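Long-range contact in mannitol dehydrogenase (Pseudomonas fluorescens, PDB 1LJ8), which binds the cofactor NAD and probably catalyses the reversible oxidation of mannitol at carbon 2, as a long-chain dehydrogenase: residues 180-188 against 264-272. Numbering follows the deposited sequence.
Sequences GIPAFTVMS and WVLEDKFVN
T185 and selenomethionine M187 dock by their side chains from strand 185-188, an outermost strand of the large sheet of the NAD-binding Rossmann domain, onto strand 263-266 and the loop that follows it; no backbone-to-backbone hydrogen bond joins the two segments. At the polar end, T185 OG1 accepts a hydrogen bond from V271 N (2.9 Å, 138°) and donates to a water (OG1 to water O 2.7 Å), which also accepts from N272 N. S223 OG, a further partner of this hydroxyl, bonds K269 O too. A chi1 of -64° sets OG1 beside the backbone N and leaves CG2 anti to it, where the T185 methyl leans on the F270 ring and on K269 O, 3.6 Å from CG2. With a valine here, the hydroxyl is gone, and the V271 amide would probably lose its main acceptor and the water its link to the strand. Next door, N272 ND2 makes a weak, bent bond to A183 O (3.1 Å, 133°), while V271 CG2 lies against F184 O, a buried carbonyl without a modelled partner. At the apolar end, the M187 chain bends at chi3: SE lies in the F270 ring plane, 3.7 Å from CE2, and CE meets W264 CZ2 at 3.7 Å; SE stands at the edge of both rings, a Met-aromatic contact with each. L266 CD1 lies over one W264 face, toward its rim; the W264 side chain is about 7 Å from that of F37, an NAD-binding residue. Directional hold thus rests mainly on one hydroxyl and its water, with dispersion between selenium, methyl and ring edges filling the buried end.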
ATOM      1  N   GLY A 180     -21.420 -19.866 -17.302  1.00 23.87           N
ATOM      2  CA  GLY A 180     -22.371 -18.831 -17.646  1.00 23.76           C
ATOM      3  C   GLY A 180     -22.495 -17.803 -16.520  1.00 23.21           C
ATOM      4  O   GLY A 180     -23.525 -17.130 -16.402  1.00 24.46           O
ATOM      5  N   ILE A 181     -21.452 -17.671 -15.696  1.00 20.76           N
ATOM      6  CA  ILE A 181     -21.459 -16.735 -14.560  1.00 20.12           C
ATOM      7  C   ILE A 181     -20.775 -15.431 -15.013  1.00 19.95           C
ATOM      8  O   ILE A 181     -19.719 -15.474 -15.648  1.00 21.37           O
ATOM      9  CB  ILE A 181     -20.707 -17.390 -13.366  1.00 19.41           C
ATOM     10  CG1 ILE A 181     -21.563 -18.574 -12.838  1.00 21.20           C
ATOM     11  CG2 ILE A 181     -20.426 -16.374 -12.259  1.00 20.17           C
ATOM     12  CD1 ILE A 181     -20.879 -19.403 -11.732  1.00 23.15           C
ATOM     13  N   PRO A 182     -21.383 -14.266 -14.719  1.00 20.74           N
ATOM     14  CA  PRO A 182     -20.755 -13.002 -15.145  1.00 19.63           C
ATOM     15  C   PRO A 182     -19.442 -12.702 -14.434  1.00 18.62           C
ATOM     16  O   PRO A 182     -19.181 -13.201 -13.335  1.00 18.32           O
ATOM     17  CB  PRO A 182     -21.801 -11.933 -14.844  1.00 20.51           C
ATOM     18  CG  PRO A 182     -22.717 -12.537 -13.890  1.00 23.74           C
ATOM     19  CD  PRO A 182     -22.681 -14.046 -14.075  1.00 20.27           C
ATOM     20  N   ALA A 183     -18.638 -11.874 -15.074  1.00 17.67           N
ATOM     21  CA  ALA A 183     -17.352 -11.463 -14.523  1.00 16.74           C
ATOM     22  C   ALA A 183     -17.537 -10.689 -13.217  1.00 14.89           C
ATOM     23  O   ALA A 183     -18.625 -10.188 -12.913  1.00 17.08           O
ATOM     24  CB  ALA A 183     -16.640 -10.545 -15.529  1.00 16.84           C
ATOM     25  N   PHE A 184     -16.463 -10.616 -12.440  1.00 14.82           N
ATOM     26  CA  PHE A 184     -16.449  -9.770 -11.236  1.00 13.35           C
ATOM     27  C   PHE A 184     -15.641  -8.498 -11.614  1.00 12.86           C
ATOM     28  O   PHE A 184     -15.021  -8.448 -12.662  1.00 11.93           O
ATOM     29  CB  PHE A 184     -15.752 -10.478 -10.064  1.00 12.37           C
ATOM     30  CG  PHE A 184     -14.516 -11.261 -10.454  1.00 12.23           C
ATOM     31  CD1 PHE A 184     -13.351 -10.617 -10.892  1.00 12.81           C
ATOM     32  CD2 PHE A 184     -14.514 -12.656 -10.308  1.00 14.49           C
ATOM     33  CE1 PHE A 184     -12.191 -11.334 -11.170  1.00 13.82           C
ATOM     34  CE2 PHE A 184     -13.362 -13.390 -10.589  1.00 14.27           C
ATOM     35  CZ  PHE A 184     -12.207 -12.727 -11.013  1.00 12.63           C
ATOM     36  N   THR A 185     -15.711  -7.455 -10.791  1.00 12.20           N
ATOM     37  CA  THR A 185     -14.912  -6.250 -10.975  1.00 11.76           C
ATOM     38  C   THR A 185     -13.604  -6.546 -10.223  1.00 11.01           C
ATOM     39  O   THR A 185     -13.614  -7.258  -9.199  1.00 12.49           O
ATOM     40  CB  THR A 185     -15.584  -5.036 -10.260  1.00 11.27           C
ATOM     41  OG1 THR A 185     -16.844  -4.752 -10.876  1.00 13.03           O
ATOM     42  CG2 THR A 185     -14.695  -3.794 -10.315  1.00 11.78           C
ATOM     43  N   VAL A 186     -12.486  -6.054 -10.727  1.00 11.32           N
ATOM     44  CA  VAL A 186     -11.203  -6.186 -10.019  1.00 12.46           C
ATOM     45  C   VAL A 186     -10.917  -4.770  -9.499  1.00 13.04           C
ATOM     46  O   VAL A 186     -10.758  -3.809 -10.272  1.00 12.99           O
ATOM     47  CB  VAL A 186     -10.057  -6.656 -10.899  1.00 11.82           C
ATOM     48  CG1 VAL A 186      -8.793  -6.872 -10.002  1.00 12.75           C
ATOM     49  CG2 VAL A 186     -10.405  -8.019 -11.501  1.00 14.14           C
HETATM   50  N   MSE A 187     -10.867  -4.671  -8.174  1.00 11.59           N
HETATM   51  CA  MSE A 187     -10.742  -3.389  -7.478  1.00 10.76           C
HETATM   52  C   MSE A 187      -9.427  -3.222  -6.739  1.00 11.40           C
HETATM   53  O   MSE A 187      -9.295  -3.670  -5.605  1.00 11.36           O
HETATM   54  CB  MSE A 187     -11.954  -3.290  -6.503  1.00 11.09           C
HETATM   55  CG  MSE A 187     -12.177  -1.901  -5.905  1.00 12.80           C
HETATM   56 SE   MSE A 187     -13.648  -1.857  -4.624  1.00 19.57          SE
HETATM   57  CE  MSE A 187     -12.848  -2.768  -3.076  1.00 14.46           C
ATOM     58  N   SER A 188      -8.470  -2.512  -7.342  1.00 10.20           N
ATOM     59  CA  SER A 188      -7.155  -2.310  -6.704  1.00 10.49           C
ATOM     60  C   SER A 188      -7.251  -1.272  -5.587  1.00 12.30           C
ATOM     61  O   SER A 188      -7.837  -0.209  -5.777  1.00 12.97           O
ATOM     62  CB  SER A 188      -6.133  -1.762  -7.722  1.00  9.79           C
ATOM     63  OG  SER A 188      -4.897  -1.516  -7.032  1.00 11.86           O
ATOM     64  N   TRP A 264     -11.834   7.491   0.948  1.00 13.13           N
ATOM     65  CA  TRP A 264     -11.852   6.554  -0.192  1.00 14.06           C
ATOM     66  C   TRP A 264     -12.612   7.291  -1.300  1.00 14.02           C
ATOM     67  O   TRP A 264     -13.773   7.635  -1.114  1.00 14.61           O
ATOM     68  CB  TRP A 264     -12.653   5.303   0.202  1.00 12.08           C
ATOM     69  CG  TRP A 264     -12.525   4.141  -0.750  1.00 12.97           C
ATOM     70  CD1 TRP A 264     -11.821   4.094  -1.917  1.00 14.34           C
ATOM     71  CD2 TRP A 264     -13.106   2.845  -0.567  1.00 11.82           C
ATOM     72  NE1 TRP A 264     -11.919   2.819  -2.475  1.00 14.25           N
ATOM     73  CE2 TRP A 264     -12.705   2.044  -1.664  1.00 12.15           C
ATOM     74  CE3 TRP A 264     -13.925   2.278   0.426  1.00 13.16           C
ATOM     75  CZ2 TRP A 264     -13.097   0.701  -1.794  1.00 13.09           C
ATOM     76  CZ3 TRP A 264     -14.322   0.934   0.304  1.00 14.44           C
ATOM     77  CH2 TRP A 264     -13.902   0.156  -0.809  1.00 12.45           C
ATOM     78  N   VAL A 265     -11.940   7.557  -2.412  1.00 13.65           N
ATOM     79  CA  VAL A 265     -12.627   8.154  -3.545  1.00 15.09           C
ATOM     80  C   VAL A 265     -12.469   7.096  -4.661  1.00 14.94           C
ATOM     81  O   VAL A 265     -11.354   6.674  -4.956  1.00 14.46           O
ATOM     82  CB  VAL A 265     -11.986   9.457  -3.982  1.00 16.66           C
ATOM     83  CG1 VAL A 265     -12.895  10.045  -5.121  1.00 18.62           C
ATOM     84  CG2 VAL A 265     -11.884  10.430  -2.787  1.00 17.44           C
ATOM     85  N   LEU A 266     -13.591   6.669  -5.223  1.00 15.70           N
ATOM     86  CA  LEU A 266     -13.636   5.593  -6.225  1.00 16.50           C
ATOM     87  C   LEU A 266     -14.294   6.027  -7.519  1.00 16.71           C
ATOM     88  O   LEU A 266     -15.197   6.863  -7.519  1.00 17.86           O
ATOM     89  CB  LEU A 266     -14.540   4.427  -5.720  1.00 17.73           C
ATOM     90  CG  LEU A 266     -14.142   3.065  -5.194  1.00 19.34           C
ATOM     91  CD1 LEU A 266     -15.361   2.302  -4.647  1.00 18.38           C
ATOM     92  CD2 LEU A 266     -13.441   2.288  -6.286  1.00 14.62           C
ATOM     93  N   GLU A 267     -13.882   5.391  -8.608  1.00 15.50           N
ATOM     94  CA  GLU A 267     -14.570   5.580  -9.872  1.00 15.74           C
ATOM     95  C   GLU A 267     -15.690   4.516  -9.846  1.00 15.74           C
ATOM     96  O   GLU A 267     -15.446   3.355  -9.488  1.00 15.26           O
ATOM     97  CB  GLU A 267     -13.624   5.345 -11.043  1.00 15.83           C
ATOM     98  CG  GLU A 267     -12.619   6.488 -11.149  1.00 16.17           C
ATOM     99  CD  GLU A 267     -11.568   6.253 -12.189  1.00 15.76           C
ATOM    100  OE1 GLU A 267     -11.456   5.096 -12.743  1.00 15.31           O
ATOM    101  OE2 GLU A 267     -10.848   7.237 -12.431  1.00 15.85           O
ATOM    102  N   ASP A 268     -16.914   4.894 -10.185  1.00 12.34           N
ATOM    103  CA  ASP A 268     -18.026   3.948 -10.128  1.00 15.22           C
ATOM    104  C   ASP A 268     -18.101   3.068 -11.364  1.00 15.11           C
ATOM    105  O   ASP A 268     -19.003   3.223 -12.213  1.00 14.98           O
ATOM    106  CB  ASP A 268     -19.334   4.721  -9.943  1.00 14.66           C
ATOM    107  CG  ASP A 268     -20.445   3.878  -9.327  1.00 16.31           C
ATOM    108  OD1 ASP A 268     -20.297   2.644  -9.166  1.00 16.04           O
ATOM    109  OD2 ASP A 268     -21.502   4.464  -9.021  1.00 17.18           O
ATOM    110  N   LYS A 269     -17.171   2.118 -11.439  1.00 14.82           N
ATOM    111  CA  LYS A 269     -17.047   1.216 -12.587  1.00 15.27           C
ATOM    112  C   LYS A 269     -17.065  -0.219 -12.092  1.00 15.94           C
ATOM    113  O   LYS A 269     -16.002  -0.835 -11.935  1.00 15.96           O
ATOM    114  CB  LYS A 269     -15.716   1.493 -13.295  1.00 15.93           C
ATOM    115  CG  LYS A 269     -15.579   2.871 -13.905  1.00 16.37           C
ATOM    116  CD  LYS A 269     -14.172   3.093 -14.504  1.00 19.12           C
ATOM    117  CE  LYS A 269     -14.025   4.517 -15.009  1.00 22.13           C
ATOM    118  NZ  LYS A 269     -12.600   4.732 -15.476  1.00 25.11           N
ATOM    119  N   PHE A 270     -18.266  -0.749 -11.848  1.00 15.66           N
ATOM    120  CA  PHE A 270     -18.424  -2.110 -11.311  1.00 14.22           C
ATOM    121  C   PHE A 270     -19.365  -2.847 -12.245  1.00 18.21           C
ATOM    122  O   PHE A 270     -20.516  -2.442 -12.414  1.00 19.87           O
ATOM    123  CB  PHE A 270     -19.005  -2.039  -9.892  1.00 14.39           C
ATOM    124  CG  PHE A 270     -18.051  -1.482  -8.885  1.00 13.72           C
ATOM    125  CD1 PHE A 270     -17.771  -0.106  -8.847  1.00 13.87           C
ATOM    126  CD2 PHE A 270     -17.322  -2.333  -8.056  1.00 14.06           C
ATOM    127  CE1 PHE A 270     -16.769   0.405  -8.015  1.00 13.57           C
ATOM    128  CE2 PHE A 270     -16.337  -1.850  -7.234  1.00 13.40           C
ATOM    129  CZ  PHE A 270     -16.033  -0.467  -7.200  1.00 11.82           C
ATOM    130  N   VAL A 271     -18.876  -3.937 -12.835  1.00 17.04           N
ATOM    131  CA  VAL A 271     -19.670  -4.666 -13.798  1.00 17.96           C
ATOM    132  C   VAL A 271     -20.750  -5.538 -13.182  1.00 19.09           C
ATOM    133  O   VAL A 271     -21.762  -5.811 -13.838  1.00 19.35           O
ATOM    134  CB  VAL A 271     -18.779  -5.589 -14.676  1.00 18.92           C
ATOM    135  CG1 VAL A 271     -17.903  -4.761 -15.614  1.00 21.03           C
ATOM    136  CG2 VAL A 271     -17.871  -6.447 -13.786  1.00 16.95           C
ATOM    137  N   ASN A 272     -20.551  -5.949 -11.939  1.00 16.96           N
ATOM    138  CA  ASN A 272     -21.462  -6.893 -11.289  1.00 17.29           C
ATOM    139  C   ASN A 272     -21.922  -6.401  -9.901  1.00 17.46           C
ATOM    140  O   ASN A 272     -22.055  -7.195  -8.957  1.00 18.02           O
ATOM    141  CB  ASN A 272     -20.714  -8.263 -11.189  1.00 17.91           C
ATOM    142  CG  ASN A 272     -21.641  -9.469 -11.021  1.00 19.96           C
ATOM    143  OD1 ASN A 272     -22.845  -9.330 -10.874  1.00 18.73           O
ATOM    144  ND2 ASN A 272     -21.052 -10.685 -11.032  1.00 19.59           N
TER
HETATM  145  O   HOH W   1     -18.810  -5.913  -9.470  1.00 13.02           O
HETATM  146  O   HOH W   2     -10.678   0.989  -4.328  1.00 12.88           O